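Protein disulfide isomerase (Pseudomonas aeruginosa, PDB 4N30) is a DsbA-type oxidoreductase with a thioredoxin fold that probably takes part in disulfide bond formation or isomerisation. Local coordinates at residues Arg55-Glu60 with Asn87-His92. Residues are numbered along the deposited sequence; the frame is centred on the assembly and turned at random.
Sequences RWTINE and NLVWRH
Five backbone bonds zip Trp56-Glu60 to Asn87-Arg91 in parallel register, Ile58 pairing with Leu88 at 4.7 Å between their CA atoms. Asn87 N gives to Trp56 O and Ile58 N to Asn87 O; Val89 N then reaches Ile58 O, Glu60 N reaches Val89 O, and Arg91 N closes the ladder on Glu60 O at 2.8 Å, nearly straight at the hydrogen (173°). The short strand axes cross at -27°, the ordinary twist of neighbouring parallel strands; helix 67-81 links them in a beta-alpha-beta crossover.

The face carrying Thr57, Asn87, Asn59 and Val89 is mostly polar, though Thr57 CG2 also touches Val89 CG2. Thr57 OG1 lies 2.7 Å from Asn87 OD1 and is also within hydrogen-bonding reach of Asn191 OD1. A water accepts from Asn87 ND2 at 2.9 Å and donates weakly to Thr57 OG1. Further along, bends at chi2 and chi3 lay Arg91 beside Asn59, pointing the same way, with guanidinium and amide planes steeply inclined. Its NH1 meets Asn59 OD1 at 3.0 Å, in the guanidinium plane but 66° out of the amide carbonyl plane, while NE forms a salt bridge with Asp171.

Apolar contact dominates the opposite face. Leu88 CD1 sits 4.1 Å from Ile58 CG2 and 3.7 Å from Glu60 CB, with Leu76 of helix 67-81 packed on both Leu88 and Ile58.

The extended Glu60 chain brings OE1 obliquely to Trp90 CE3, 4.0 Å away. The bond from OE2 to Thr73 thus fixes the carboxylate's position, while OE1, buried without a polar partner, lies among carbon atoms, near but not touching the probable CxxC of a thioredoxin-type helix start.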
ATOM      1  N   ARG A  55      11.965  -0.435 -13.287  1.00 14.77           N
ATOM      2  CA  ARG A  55      13.262  -0.655 -12.659  1.00 14.88           C
ATOM      3  C   ARG A  55      13.215  -0.499 -11.082  1.00 13.68           C
ATOM      4  O   ARG A  55      13.838  -1.330 -10.407  1.00 15.19           O
ATOM      5  CB  ARG A  55      14.313   0.299 -13.226  1.00 16.47           C
ATOM      6  CG  ARG A  55      15.590   0.256 -12.416  1.00 20.21           C
ATOM      7  CD  ARG A  55      16.705  -0.477 -12.957  1.00 23.18           C
ATOM      8  NE  ARG A  55      17.903  -0.215 -12.128  1.00 18.32           N
ATOM      9  CZ  ARG A  55      19.042   0.386 -12.492  1.00 19.98           C
ATOM     10  NH1 ARG A  55      19.168   0.952 -13.698  1.00 22.85           N
ATOM     11  NH2 ARG A  55      20.048   0.423 -11.607  1.00 18.33           N
ATOM     12  N   TRP A  56      12.539   0.541 -10.561  1.00 13.02           N
ATOM     13  CA  TRP A  56      12.559   0.719  -9.087  1.00 12.57           C
ATOM     14  C   TRP A  56      11.142   0.543  -8.633  1.00 12.73           C
ATOM     15  O   TRP A  56      10.167   0.948  -9.305  1.00 14.03           O
ATOM     16  CB  TRP A  56      12.994   2.144  -8.757  1.00 13.65           C
ATOM     17  CG  TRP A  56      14.465   2.313  -9.078  1.00 13.17           C
ATOM     18  CD1 TRP A  56      15.532   1.865  -8.388  1.00 13.74           C
ATOM     19  CD2 TRP A  56      14.964   2.973 -10.251  1.00 14.56           C
ATOM     20  NE1 TRP A  56      16.741   2.231  -9.044  1.00 14.25           N
ATOM     21  CE2 TRP A  56      16.422   2.909 -10.180  1.00 13.35           C
ATOM     22  CE3 TRP A  56      14.379   3.662 -11.327  1.00 13.90           C
ATOM     23  CZ2 TRP A  56      17.250   3.456 -11.169  1.00 13.85           C
ATOM     24  CZ3 TRP A  56      15.247   4.291 -12.283  1.00 15.23           C
ATOM     25  CH2 TRP A  56      16.646   4.161 -12.185  1.00 15.29           C
ATOM     26  N   THR A  57      10.995  -0.046  -7.455  1.00 12.71           N
ATOM     27  CA  THR A  57       9.659  -0.233  -6.833  1.00 11.73           C
ATOM     28  C   THR A  57       9.676   0.513  -5.491  1.00 12.38           C
ATOM     29  O   THR A  57      10.554   0.250  -4.637  1.00 12.31           O
ATOM     30  CB  THR A  57       9.452  -1.652  -6.517  1.00 12.44           C
ATOM     31  OG1 THR A  57       9.220  -2.367  -7.756  1.00 12.69           O
ATOM     32  CG2 THR A  57       8.138  -1.913  -5.619  1.00 13.80           C
ATOM     33  N   ILE A  58       8.707   1.404  -5.316  1.00 11.41           N
ATOM     34  CA  ILE A  58       8.441   2.043  -4.003  1.00 10.86           C
ATOM     35  C   ILE A  58       7.458   1.181  -3.230  1.00 10.18           C
ATOM     36  O   ILE A  58       6.273   1.053  -3.702  1.00 11.20           O
ATOM     37  CB  ILE A  58       7.862   3.429  -4.154  1.00 11.56           C
ATOM     38  CG1 ILE A  58       8.827   4.390  -4.902  1.00 13.19           C
ATOM     39  CG2 ILE A  58       7.469   4.002  -2.790  1.00 12.04           C
ATOM     40  CD1 ILE A  58       8.257   5.753  -5.309  1.00 15.00           C
ATOM     41  N   ASN A  59       7.893   0.469  -2.195  1.00  9.81           N
ATOM     42  CA  ASN A  59       7.011  -0.243  -1.278  1.00  9.55           C
ATOM     43  C   ASN A  59       6.510   0.699  -0.225  1.00  9.24           C
ATOM     44  O   ASN A  59       7.342   1.258   0.517  1.00 10.81           O
ATOM     45  CB  ASN A  59       7.759  -1.412  -0.599  1.00 10.56           C
ATOM     46  CG  ASN A  59       8.130  -2.465  -1.586  1.00 11.61           C
ATOM     47  OD1 ASN A  59       7.322  -3.341  -1.899  1.00 15.13           O
ATOM     48  ND2 ASN A  59       9.353  -2.374  -2.120  1.00 12.76           N
ATOM     49  N   GLU A  60       5.220   0.997  -0.247  1.00  9.18           N
ATOM     50  CA  GLU A  60       4.655   2.005   0.671  1.00  9.74           C
ATOM     51  C   GLU A  60       3.947   1.266   1.800  1.00 10.52           C
ATOM     52  O   GLU A  60       2.880   0.672   1.578  1.00 10.60           O
ATOM     53  CB  GLU A  60       3.643   2.929  -0.090  1.00  9.80           C
ATOM     54  CG  GLU A  60       2.947   3.914   0.844  1.00 10.32           C
ATOM     55  CD  GLU A  60       1.740   4.601   0.265  1.00 10.80           C
ATOM     56  OE1 GLU A  60       1.318   4.341  -0.804  1.00 12.36           O
ATOM     57  OE2 GLU A  60       1.166   5.402   1.074  1.00 10.75           O
ATOM     58  N   ASN A  87       7.582   1.968  -9.983  1.00 11.93           N
ATOM     59  CA  ASN A  87       6.204   1.545  -9.661  1.00 12.49           C
ATOM     60  C   ASN A  87       6.036   1.581  -8.165  1.00 12.53           C
ATOM     61  O   ASN A  87       6.930   1.989  -7.417  1.00 12.52           O
ATOM     62  CB  ASN A  87       5.887   0.197 -10.349  1.00 12.34           C
ATOM     63  CG  ASN A  87       6.676  -0.928  -9.787  1.00 13.35           C
ATOM     64  OD1 ASN A  87       7.175  -0.937  -8.690  1.00 13.71           O
ATOM     65  ND2 ASN A  87       6.778  -1.982 -10.613  1.00 14.71           N
ATOM     66  N   LEU A  88       4.815   1.280  -7.748  1.00 12.06           N
ATOM     67  CA  LEU A  88       4.386   1.440  -6.341  1.00 12.04           C
ATOM     68  C   LEU A  88       3.698   0.184  -5.895  1.00 11.80           C
ATOM     69  O   LEU A  88       2.806  -0.328  -6.629  1.00 13.01           O
ATOM     70  CB  LEU A  88       3.374   2.659  -6.281  1.00 13.69           C
ATOM     71  CG  LEU A  88       2.620   2.814  -4.974  1.00 12.35           C
ATOM     72  CD1 LEU A  88       3.566   3.195  -3.814  1.00 15.20           C
ATOM     73  CD2 LEU A  88       1.636   3.957  -5.098  1.00 12.95           C
ATOM     74  N   VAL A  89       4.099  -0.382  -4.760  1.00 10.95           N
ATOM     75  CA  VAL A  89       3.405  -1.517  -4.184  1.00 11.18           C
ATOM     76  C   VAL A  89       2.919  -1.203  -2.826  1.00  9.75           C
ATOM     77  O   VAL A  89       3.727  -0.696  -1.969  1.00 10.68           O
ATOM     78  CB  VAL A  89       4.315  -2.787  -4.174  1.00 11.35           C
ATOM     79  CG1 VAL A  89       3.607  -3.913  -3.453  1.00 13.01           C
ATOM     80  CG2 VAL A  89       4.676  -3.178  -5.628  1.00 12.58           C
ATOM     81  N   TRP A  90       1.613  -1.322  -2.560  1.00 10.41           N
ATOM     82  CA  TRP A  90       1.086  -1.050  -1.235  1.00 10.42           C
ATOM     83  C   TRP A  90       1.498  -2.193  -0.326  1.00 10.87           C
ATOM     84  O   TRP A  90       1.187  -3.363  -0.697  1.00 12.17           O
ATOM     85  CB  TRP A  90      -0.437  -0.989  -1.305  1.00 10.92           C
ATOM     86  CG  TRP A  90      -1.149  -0.802   0.031  1.00 10.53           C
ATOM     87  CD1 TRP A  90      -1.480  -1.763   0.960  1.00 11.41           C
ATOM     88  CD2 TRP A  90      -1.611   0.450   0.602  1.00 10.41           C
ATOM     89  NE1 TRP A  90      -2.145  -1.216   1.992  1.00 11.67           N
ATOM     90  CE2 TRP A  90      -2.268   0.119   1.822  1.00 11.08           C
ATOM     91  CE3 TRP A  90      -1.605   1.774   0.129  1.00 10.67           C
ATOM     92  CZ2 TRP A  90      -2.879   1.089   2.616  1.00 11.92           C
ATOM     93  CZ3 TRP A  90      -2.252   2.726   0.911  1.00 11.96           C
ATOM     94  CH2 TRP A  90      -2.870   2.362   2.135  1.00 11.37           C
ATOM     95  N   ARG A  91       2.039  -1.926   0.838  1.00  9.66           N
ATOM     96  CA  ARG A  91       2.303  -2.944   1.841  1.00  9.59           C
ATOM     97  C   ARG A  91       1.533  -2.586   3.078  1.00  9.84           C
ATOM     98  O   ARG A  91       1.491  -1.449   3.536  1.00 10.75           O
ATOM     99  CB  ARG A  91       3.818  -2.978   2.148  1.00 11.06           C
ATOM    100  CG  ARG A  91       4.736  -3.179   0.929  1.00 12.08           C
ATOM    101  CD  ARG A  91       4.443  -4.413   0.119  1.00 16.26           C
ATOM    102  NE  ARG A  91       4.892  -5.471   0.926  1.00 20.22           N
ATOM    103  CZ  ARG A  91       6.156  -5.926   0.998  1.00 22.95           C
ATOM    104  NH1 ARG A  91       7.151  -5.380   0.305  1.00 24.58           N
ATOM    105  NH2 ARG A  91       6.419  -6.918   1.848  1.00 28.20           N
ATOM    106  N   HIS A  92       0.939  -3.561   3.757  1.00  9.97           N
ATOM    107  CA  HIS A  92       0.094  -3.291   4.919  1.00 10.60           C
ATOM    108  C   HIS A  92       0.865  -3.066   6.143  1.00 10.63           C
ATOM    109  O   HIS A  92       1.618  -3.975   6.601  1.00 11.04           O
ATOM    110  CB  HIS A  92      -0.906  -4.442   5.110  1.00 10.70           C
ATOM    111  CG  HIS A  92      -1.842  -4.570   4.009  1.00 10.30           C
ATOM    112  ND1 HIS A  92      -2.882  -3.712   3.812  1.00 10.71           N
ATOM    113  CD2 HIS A  92      -1.930  -5.556   3.017  1.00 10.99           C
ATOM    114  CE1 HIS A  92      -3.559  -4.123   2.724  1.00 11.29           C
ATOM    115  NE2 HIS A  92      -2.964  -5.222   2.213  1.00 12.69           N
TER
HETATM  116  O   HOH W   1       8.002  -4.567  -9.903  1.00 27.38           O